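Local coordinates for protein pectate lyase 47 (Bacillus sp. TS-47, PDB 1VBL) that cleaves pectate by elimination as a thermostable, calcium-binding polysaccharide lyase of family 1, probably secreted to break down plant pectin, at residues Q284-V289 with Y301-L306; Q312-V317 with N328-D333; D335-L340 with N375-L380. All coordinates share one frame; numbering follows the deposited sequence.

Contact 1 of 3, residues Q284-V289 with Y301-L306; sequences QRLPRV and YEFSNL
L286 and Y301 mark the nearest backbone approach, yet their CA atoms are 8.9 Å apart, so the gap between loop and strand is bridged by side chains and one water. The side chain of L286 does the reaching from 284-289. Its CG stands anti to its carbonyl carbon, and a fully extended second torsion (chi2 179°) pushes CD1 outward to F303, where it meets CZ at 3.8 Å, in the plane of the ring and at its edge. Nearer the backbone, L286 CB packs against Y301 CE2 at 3.9 Å, the leucine and tyrosine running antiparallel past one another. All three residues are buried inside the right-handed parallel beta-helix of the pectate lyase family, with L286 just before the strand 288-289 of one face and Y301 and F303 on strand 293-303 of another. The peptide between L286 and P287 is cis. The L286 carbonyl lies at the edge of the Y301 ring, and water 1 joins the two polar ends: it donates to L286 O at 2.9 Å and sits 2.7 Å from Y301 OH. That hydroxyl also accepts a hydrogen bond from W315 NE1, giving the phenol oxygen a second partner.

Contact 2 of 3, residues Q312-V317 with N328-D333; sequences QYAWGV and NYFSFD
Across the interior of the parallel beta-helix, strand 315-318 and the loop leading into it face strand 322-332, and A314 and W315 meet N328 and F330 there through side chains alone. The centre of the contact is a T-shaped pair in which the edge of F330 is directed at one face of the W315 indole. The six-membered ring of W315 and the F330 ring have centroids 5.2 Å apart and planes at 74°. F330 CZ is the leading atom; it sits above the indole but offset toward the rim, 3.6 Å from W315 CZ2. W315 CG is anti to the carbonyl carbon (chi1 -60°), which sends the indole across to 328-333. A neighbouring position on the same phenyl edge is taken by A314, whose CB lies in the ring plane 3.7 Å from F330 CE2, so methyl and indole both abut F330's rim. N328 meets the indole differently: its CB comes to the edge in the indole plane, 3.8 Å from W315 CZ2, while the amide plane is turned 75° from the ring. F330 is also stacked on Y301, and its side chain touches T357 of strand 351-361. Such aromatic side chains, repeated from one coil to the next along the inside, are typical of the stacked interior of the pectate lyase beta-helix.

Contact 3 of 3, residues D335-L340 with N375-L380; sequences DIDPSL and NESNTL
S339 and S377 face each other where their backbones come nearest, with CA atoms 6.4 Å apart. S339 OG lies 3.6 Å from S377 CB, and the two CB atoms are 3.7 Å apart, a van der Waals contact between small side chains. With chi1 at 72° the S339 hydroxyl lies between its own backbone N and carbonyl carbon, where OG can reach water 3 as well as S377 CB. S377 OG, set anti to its carbonyl carbon (chi1 -54°), is joined by water 2, at 2.7 Å, to D337 OD2, the water donating to the carboxylate. S339 is buried although S377 and D337 are exposed. The other carboxylate oxygen of D337 looks inward along its own segment: S339 N donates to D337 OD1 at 2.9 Å, closing an Asx turn at the start of the 3-10 segment 338-340, with OD1 approached from above the carboxylate plane. This loop joins strand 322-332 to strand 342-345 of the parallel beta-helix, and the helix 370-377 packs against it, S373 of that helix touching both P338 and S339. N378, just beyond S377, adds a polar side chain: its ND2 donates to water 3 at 3.1 Å and also to Y374 O, which holds the amide back toward the helix. Water 3 is in turn 2.8 Å from S339 OG and gives S339 O a weak bond, so it links the two segments where ND2 and S339 O themselves are 3.8 Å apart.

Contacts 1 and 2 are buried neighbours in the interior of the beta-helix, their centres about 5 Å apart, and join the same two faces in successive coils: strands 288-289 and 315-318 pair side by side, as do 293-303 and 322-332. They also touch directly, with a probable hydrogen bond from L286 N to A314 O and another between S304 OG and D333 OD1. Contact 3, about 12 Å from contact 2 between centres, lies nearer the surface and ties a loop to a helix; Y313 CB packs on L340 O where the two meet. Apolar and aromatic packing, with one water, serves the core, whereas waters and small polar side chains carry contact 3.

Contact 1 of 3, residues Q284-V289 with Y301-L306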
loop_
_atom_site.group_PDB
_atom_site.type_symbol
_atom_site.label_atom_id
_atom_site.label_comp_id
_atom_site.label_asym_id
_atom_site.label_seq_id
_atom_site.Cartn_x
_atom_site.Cartn_y
_atom_site.Cartn_z
ATOM N N GLN A 284 9.666 2.553 4.513
ATOM C CA GLN A 284 10.221 1.861 3.358
ATOM C C GLN A 284 9.179 1.469 2.310
ATOM O O GLN A 284 7.973 1.578 2.546
ATOM C CB GLN A 284 10.930 0.600 3.851
ATOM C CG GLN A 284 10.005 -0.306 4.663
ATOM C CD GLN A 284 10.723 -1.488 5.289
ATOM O OE1 GLN A 284 11.385 -2.261 4.601
ATOM N NE2 GLN A 284 10.584 -1.635 6.604
ATOM N N ARG A 285 9.664 0.994 1.165
ATOM C CA ARG A 285 8.819 0.551 0.049
ATOM C C ARG A 285 7.992 1.694 -0.524
ATOM O O ARG A 285 6.767 1.696 -0.411
ATOM C CB ARG A 285 7.881 -0.571 0.513
ATOM C CG ARG A 285 8.591 -1.788 1.090
ATOM C CD ARG A 285 7.585 -2.869 1.456
ATOM N NE ARG A 285 8.228 -4.087 1.940
ATOM C CZ ARG A 285 7.571 -5.191 2.286
ATOM N NH1 ARG A 285 6.248 -5.234 2.203
ATOM N NH2 ARG A 285 8.238 -6.256 2.712
ATOM N N LEU A 286 8.662 2.643 -1.171
ATOM C CA LEU A 286 7.979 3.808 -1.725
ATOM C C LEU A 286 8.122 4.004 -3.236
ATOM O O LEU A 286 8.366 5.118 -3.691
ATOM C CB LEU A 286 8.489 5.068 -1.019
ATOM C CG LEU A 286 8.722 4.955 0.490
ATOM C CD1 LEU A 286 9.239 6.288 1.032
ATOM C CD2 LEU A 286 7.418 4.566 1.182
ATOM N N PRO A 287 7.939 2.943 -4.040
ATOM C CA PRO A 287 7.600 1.564 -3.684
ATOM C C PRO A 287 8.813 0.639 -3.812
ATOM O O PRO A 287 9.898 1.083 -4.176
ATOM C CB PRO A 287 6.555 1.219 -4.725
ATOM C CG PRO A 287 7.196 1.800 -5.967
ATOM C CD PRO A 287 7.767 3.147 -5.493
ATOM N N ARG A 288 8.613 -0.642 -3.504
ATOM C CA ARG A 288 9.653 -1.661 -3.656
ATOM C C ARG A 288 9.143 -2.435 -4.870
ATOM O O ARG A 288 8.039 -2.975 -4.842
ATOM C CB ARG A 288 9.712 -2.596 -2.453
ATOM C CG ARG A 288 10.832 -3.638 -2.558
ATOM C CD ARG A 288 10.601 -4.789 -1.587
ATOM N NE ARG A 288 11.759 -5.676 -1.458
ATOM C CZ ARG A 288 12.250 -6.444 -2.428
ATOM N NH1 ARG A 288 11.694 -6.453 -3.634
ATOM N NH2 ARG A 288 13.303 -7.216 -2.184
ATOM N N VAL A 289 9.945 -2.496 -5.925
ATOM C CA VAL A 289 9.511 -3.141 -7.162
ATOM C C VAL A 289 10.259 -4.371 -7.661
ATOM O O VAL A 289 11.479 -4.452 -7.558
ATOM C CB VAL A 289 9.541 -2.118 -8.320
ATOM C CG1 VAL A 289 9.010 -2.753 -9.594
ATOM C CG2 VAL A 289 8.744 -0.878 -7.942
ATOM N N TYR A 301 8.391 13.338 -1.353
ATOM C CA TYR A 301 8.772 12.518 -0.202
ATOM C C TYR A 301 9.325 13.468 0.852
ATOM O O TYR A 301 10.270 14.211 0.590
ATOM C CB TYR A 301 9.846 11.495 -0.595
ATOM C CG TYR A 301 9.489 10.638 -1.792
ATOM C CD1 TYR A 301 9.576 11.146 -3.087
ATOM C CD2 TYR A 301 9.062 9.318 -1.629
ATOM C CE1 TYR A 301 9.245 10.365 -4.193
ATOM C CE2 TYR A 301 8.727 8.526 -2.734
ATOM C CZ TYR A 301 8.821 9.059 -4.009
ATOM O OH TYR A 301 8.472 8.304 -5.105
ATOM N N GLU A 302 8.743 13.430 2.045
ATOM C CA GLU A 302 9.139 14.339 3.113
ATOM C C GLU A 302 9.380 13.579 4.406
ATOM O O GLU A 302 8.497 12.874 4.892
ATOM C CB GLU A 302 8.027 15.378 3.282
ATOM C CG GLU A 302 8.207 16.392 4.383
ATOM C CD GLU A 302 7.025 17.341 4.442
ATOM O OE1 GLU A 302 7.009 18.338 3.688
ATOM O OE2 GLU A 302 6.098 17.074 5.228
ATOM N N PHE A 303 10.577 13.732 4.967
ATOM C CA PHE A 303 10.918 13.015 6.187
ATOM C C PHE A 303 11.555 13.878 7.266
ATOM O O PHE A 303 12.375 14.751 6.983
ATOM C CB PHE A 303 11.862 11.852 5.861
ATOM C CG PHE A 303 11.416 11.016 4.691
ATOM C CD1 PHE A 303 11.808 11.344 3.396
ATOM C CD2 PHE A 303 10.593 9.906 4.882
ATOM C CE1 PHE A 303 11.392 10.581 2.303
ATOM C CE2 PHE A 303 10.170 9.137 3.800
ATOM C CZ PHE A 303 10.572 9.476 2.504
ATOM N N SER A 304 11.167 13.613 8.508
ATOM C CA SER A 304 11.704 14.318 9.664
ATOM C C SER A 304 12.293 13.275 10.604
ATOM O O SER A 304 11.659 12.258 10.882
ATOM C CB SER A 304 10.602 15.088 10.391
ATOM O OG SER A 304 11.082 15.586 11.630
ATOM N N ASN A 305 13.504 13.522 11.089
ATOM C CA ASN A 305 14.143 12.585 12.000
ATOM C C ASN A 305 13.448 12.566 13.360
ATOM O O ASN A 305 13.840 11.824 14.258
ATOM C CB ASN A 305 15.636 12.913 12.152
ATOM C CG ASN A 305 15.890 14.316 12.687
ATOM O OD1 ASN A 305 17.040 14.752 12.773
ATOM N ND2 ASN A 305 14.833 15.021 13.048
ATOM N N LEU A 306 12.405 13.380 13.499
ATOM C CA LEU A 306 11.641 13.441 14.740
ATOM C C LEU A 306 10.396 12.567 14.631
ATOM O O LEU A 306 9.674 12.370 15.609
ATOM C CB LEU A 306 11.223 14.885 15.040
ATOM C CG LEU A 306 12.356 15.885 15.281
ATOM C CD1 LEU A 306 11.788 17.292 15.453
ATOM C CD2 LEU A 306 13.139 15.463 16.514
HETATM O O HOH W 1 6.402 6.530 -5.354
#

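Contact 2 of 3, residues Q312-V317 with N328-D333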
loop_
_atom_site.group_PDB
_atom_site.type_symbol
_atom_site.label_atom_id
_atom_site.label_comp_id
_atom_site.label_asym_id
_atom_site.label_seq_id
_atom_site.Cartn_x
_atom_site.Cartn_y
_atom_site.Cartn_z
ATOM N N GLN A 312 14.113 4.244 6.112
ATOM C CA GLN A 312 15.092 3.246 5.703
ATOM C C GLN A 312 15.499 3.480 4.251
ATOM O O GLN A 312 16.681 3.623 3.944
ATOM C CB GLN A 312 14.516 1.833 5.858
ATOM C CG GLN A 312 15.542 0.730 5.611
ATOM C CD GLN A 312 14.932 -0.661 5.625
ATOM O OE1 GLN A 312 14.156 -1.002 6.519
ATOM N NE2 GLN A 312 15.290 -1.476 4.636
ATOM N N TYR A 313 14.511 3.511 3.359
ATOM C CA TYR A 313 14.768 3.740 1.939
ATOM C C TYR A 313 13.455 4.082 1.244
ATOM O O TYR A 313 12.374 3.839 1.787
ATOM C CB TYR A 313 15.398 2.493 1.304
ATOM C CG TYR A 313 14.432 1.362 1.030
ATOM C CD1 TYR A 313 13.711 1.312 -0.162
ATOM C CD2 TYR A 313 14.235 0.341 1.964
ATOM C CE1 TYR A 313 12.817 0.276 -0.424
ATOM C CE2 TYR A 313 13.338 -0.704 1.712
ATOM C CZ TYR A 313 12.637 -0.727 0.515
ATOM O OH TYR A 313 11.764 -1.752 0.245
ATOM N N ALA A 314 13.544 4.647 0.044
ATOM C CA ALA A 314 12.346 5.012 -0.696
ATOM C C ALA A 314 12.100 4.064 -1.864
ATOM O O ALA A 314 11.105 3.341 -1.886
ATOM C CB ALA A 314 12.460 6.448 -1.206
ATOM N N TRP A 315 13.017 4.058 -2.827
ATOM C CA TRP A 315 12.872 3.210 -4.004
ATOM C C TRP A 315 13.603 1.875 -3.902
ATOM O O TRP A 315 14.835 1.823 -3.858
ATOM C CB TRP A 315 13.345 3.963 -5.247
ATOM C CG TRP A 315 12.571 5.224 -5.510
ATOM C CD1 TRP A 315 11.293 5.503 -5.110
ATOM C CD2 TRP A 315 13.011 6.354 -6.271
ATOM N NE1 TRP A 315 10.911 6.742 -5.577
ATOM C CE2 TRP A 315 11.947 7.284 -6.293
ATOM C CE3 TRP A 315 14.201 6.671 -6.939
ATOM C CZ2 TRP A 315 12.036 8.513 -6.959
ATOM C CZ3 TRP A 315 14.291 7.893 -7.601
ATOM C CH2 TRP A 315 13.211 8.798 -7.605
ATOM N N GLY A 316 12.824 0.798 -3.866
ATOM C CA GLY A 316 13.396 -0.531 -3.780
ATOM C C GLY A 316 13.514 -1.140 -5.162
ATOM O O GLY A 316 12.507 -1.439 -5.809
ATOM N N VAL A 317 14.749 -1.311 -5.622
ATOM C CA VAL A 317 15.006 -1.891 -6.932
ATOM C C VAL A 317 15.138 -3.403 -6.760
ATOM O O VAL A 317 16.179 -3.902 -6.324
ATOM C CB VAL A 317 16.301 -1.316 -7.546
ATOM C CG1 VAL A 317 16.589 -1.979 -8.886
ATOM C CG2 VAL A 317 16.164 0.190 -7.724
ATOM N N ASN A 328 10.883 13.726 -9.190
ATOM C CA ASN A 328 10.384 13.476 -7.847
ATOM C C ASN A 328 11.190 14.388 -6.937
ATOM O O ASN A 328 12.361 14.660 -7.200
ATOM C CB ASN A 328 10.577 12.011 -7.457
ATOM C CG ASN A 328 9.815 11.074 -8.364
ATOM O OD1 ASN A 328 10.377 10.505 -9.303
ATOM N ND2 ASN A 328 8.524 10.927 -8.106
ATOM N N TYR A 329 10.556 14.854 -5.869
ATOM C CA TYR A 329 11.186 15.779 -4.934
ATOM C C TYR A 329 11.302 15.180 -3.535
ATOM O O TYR A 329 10.303 14.758 -2.954
ATOM C CB TYR A 329 10.344 17.056 -4.881
ATOM C CG TYR A 329 11.016 18.263 -4.266
ATOM C CD1 TYR A 329 11.242 19.406 -5.025
ATOM C CD2 TYR A 329 11.385 18.280 -2.919
ATOM C CE1 TYR A 329 11.814 20.545 -4.465
ATOM C CE2 TYR A 329 11.963 19.419 -2.344
ATOM C CZ TYR A 329 12.171 20.548 -3.128
ATOM O OH TYR A 329 12.733 21.680 -2.584
ATOM N N PHE A 330 12.521 15.159 -2.995
ATOM C CA PHE A 330 12.759 14.621 -1.655
ATOM C C PHE A 330 13.181 15.719 -0.685
ATOM O O PHE A 330 14.027 16.552 -1.008
ATOM C CB PHE A 330 13.873 13.564 -1.659
ATOM C CG PHE A 330 13.521 12.298 -2.383
ATOM C CD1 PHE A 330 13.591 12.231 -3.771
ATOM C CD2 PHE A 330 13.147 11.161 -1.669
ATOM C CE1 PHE A 330 13.298 11.049 -4.439
ATOM C CE2 PHE A 330 12.850 9.971 -2.324
ATOM C CZ PHE A 330 12.926 9.913 -3.715
ATOM N N SER A 331 12.600 15.696 0.508
ATOM C CA SER A 331 12.927 16.669 1.542
ATOM C C SER A 331 13.230 15.931 2.842
ATOM O O SER A 331 12.442 15.100 3.284
ATOM C CB SER A 331 11.752 17.625 1.759
ATOM O OG SER A 331 12.050 18.577 2.763
ATOM N N PHE A 332 14.380 16.231 3.439
ATOM C CA PHE A 332 14.798 15.616 4.700
ATOM C C PHE A 332 15.213 16.755 5.632
ATOM O O PHE A 332 15.779 17.744 5.174
ATOM C CB PHE A 332 16.008 14.701 4.477
ATOM C CG PHE A 332 15.706 13.462 3.675
ATOM C CD1 PHE A 332 15.344 12.277 4.310
ATOM C CD2 PHE A 332 15.811 13.473 2.286
ATOM C CE1 PHE A 332 15.095 11.116 3.573
ATOM C CE2 PHE A 332 15.566 12.319 1.539
ATOM C CZ PHE A 332 15.208 11.138 2.184
ATOM N N ASP A 333 14.940 16.633 6.928
ATOM C CA ASP A 333 15.335 17.702 7.835
ATOM C C ASP A 333 16.652 17.403 8.541
ATOM O O ASP A 333 16.988 18.017 9.558
ATOM C CB ASP A 333 14.222 18.028 8.842
ATOM C CG ASP A 333 13.921 16.892 9.794
ATOM O OD1 ASP A 333 12.983 17.062 10.601
ATOM O OD2 ASP A 333 14.599 15.845 9.749
#

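Contact 3 of 3, residues D335-L340 with N375-L380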
loop_
_atom_site.group_PDB
_atom_site.type_symbol
_atom_site.label_atom_id
_atom_site.label_comp_id
_atom_site.label_asym_id
_atom_site.label_seq_id
_atom_site.Cartn_x
_atom_site.Cartn_y
_atom_site.Cartn_z
ATOM N N ASP A 335 20.899 15.836 7.440
ATOM C CA ASP A 335 21.838 15.590 6.347
ATOM C C ASP A 335 22.048 14.115 6.027
ATOM O O ASP A 335 23.135 13.570 6.207
ATOM C CB ASP A 335 23.178 16.264 6.661
ATOM C CG ASP A 335 23.141 17.770 6.428
ATOM O OD1 ASP A 335 23.946 18.498 7.047
ATOM O OD2 ASP A 335 22.316 18.225 5.607
ATOM N N ILE A 336 20.997 13.482 5.527
ATOM C CA ILE A 336 21.051 12.071 5.178
ATOM C C ILE A 336 21.973 11.825 3.991
ATOM O O ILE A 336 22.171 12.695 3.147
ATOM C CB ILE A 336 19.642 11.533 4.827
ATOM C CG1 ILE A 336 19.685 10.010 4.658
ATOM C CG2 ILE A 336 19.144 12.180 3.540
ATOM C CD1 ILE A 336 18.328 9.378 4.376
ATOM N N ASP A 337 22.552 10.633 3.949
ATOM C CA ASP A 337 23.417 10.233 2.849
ATOM C C ASP A 337 22.431 9.864 1.738
ATOM O O ASP A 337 21.701 8.884 1.859
ATOM C CB ASP A 337 24.225 9.004 3.259
ATOM C CG ASP A 337 25.200 8.556 2.189
ATOM O OD1 ASP A 337 24.952 8.819 0.994
ATOM O OD2 ASP A 337 26.212 7.925 2.551
ATOM N N PRO A 338 22.388 10.643 0.647
ATOM C CA PRO A 338 21.451 10.324 -0.437
ATOM C C PRO A 338 21.593 8.944 -1.082
ATOM O O PRO A 338 20.700 8.503 -1.812
ATOM C CB PRO A 338 21.654 11.473 -1.429
ATOM C CG PRO A 338 23.063 11.933 -1.152
ATOM C CD PRO A 338 23.158 11.863 0.345
ATOM N N SER A 339 22.699 8.255 -0.808
ATOM C CA SER A 339 22.907 6.926 -1.375
ATOM C C SER A 339 21.966 5.926 -0.703
ATOM O O SER A 339 21.847 4.779 -1.139
ATOM C CB SER A 339 24.359 6.478 -1.178
ATOM O OG SER A 339 24.627 6.151 0.175
ATOM N N LEU A 340 21.293 6.371 0.354
ATOM C CA LEU A 340 20.365 5.527 1.102
ATOM C C LEU A 340 18.946 5.565 0.551
ATOM O O LEU A 340 18.119 4.734 0.911
ATOM C CB LEU A 340 20.318 5.963 2.572
ATOM C CG LEU A 340 21.514 5.688 3.487
ATOM C CD1 LEU A 340 22.798 6.147 2.829
ATOM C CD2 LEU A 340 21.300 6.409 4.810
ATOM N N ASN A 375 25.331 4.168 -6.463
ATOM C CA ASN A 375 26.494 3.433 -6.957
ATOM C C ASN A 375 27.820 3.772 -6.283
ATOM O O ASN A 375 28.632 2.884 -6.027
ATOM C CB ASN A 375 26.652 3.625 -8.469
ATOM C CG ASN A 375 25.587 2.899 -9.265
ATOM O OD1 ASN A 375 25.040 1.890 -8.818
ATOM N ND2 ASN A 375 25.305 3.395 -10.465
ATOM N N GLU A 376 28.039 5.052 -6.008
ATOM C CA GLU A 376 29.283 5.503 -5.387
ATOM C C GLU A 376 29.534 4.930 -4.001
ATOM O O GLU A 376 30.685 4.762 -3.596
ATOM C CB GLU A 376 29.306 7.028 -5.286
ATOM C CG GLU A 376 29.400 7.758 -6.608
ATOM C CD GLU A 376 29.464 9.261 -6.418
ATOM O OE1 GLU A 376 30.355 9.724 -5.675
ATOM O OE2 GLU A 376 28.627 9.978 -7.006
ATOM N N SER A 377 28.464 4.631 -3.275
ATOM C CA SER A 377 28.600 4.113 -1.918
ATOM C C SER A 377 28.191 2.658 -1.722
ATOM O O SER A 377 28.222 2.153 -0.599
ATOM C CB SER A 377 27.793 4.991 -0.955
ATOM O OG SER A 377 28.164 6.355 -1.073
ATOM N N ASN A 378 27.815 1.976 -2.797
ATOM C CA ASN A 378 27.391 0.588 -2.671
ATOM C C ASN A 378 28.174 -0.390 -3.536
ATOM O O ASN A 378 28.941 0.009 -4.411
ATOM C CB ASN A 378 25.893 0.489 -2.969
ATOM C CG ASN A 378 25.044 1.025 -1.834
ATOM O OD1 ASN A 378 24.773 0.320 -0.861
ATOM N ND2 ASN A 378 24.643 2.289 -1.937
ATOM N N THR A 379 27.973 -1.679 -3.278
ATOM C CA THR A 379 28.663 -2.727 -4.018
ATOM C C THR A 379 27.978 -3.032 -5.344
ATOM O O THR A 379 28.423 -2.567 -6.390
ATOM C CB THR A 379 28.753 -4.020 -3.186
ATOM O OG1 THR A 379 27.442 -4.399 -2.747
ATOM C CG2 THR A 379 29.654 -3.806 -1.971
ATOM N N LEU A 380 26.904 -3.818 -5.302
ATOM C CA LEU A 380 26.173 -4.165 -6.516
ATOM C C LEU A 380 25.734 -2.878 -7.199
ATOM O O LEU A 380 24.999 -2.081 -6.619
ATOM C CB LEU A 380 24.947 -5.023 -6.190
ATOM C CG LEU A 380 24.085 -5.391 -7.405
ATOM C CD1 LEU A 380 24.940 -6.114 -8.440
ATOM C CD2 LEU A 380 22.921 -6.261 -6.972
HETATM O O HOH W 2 28.270 6.919 1.606
HETATM O O HOH W 3 24.200 3.477 0.839
#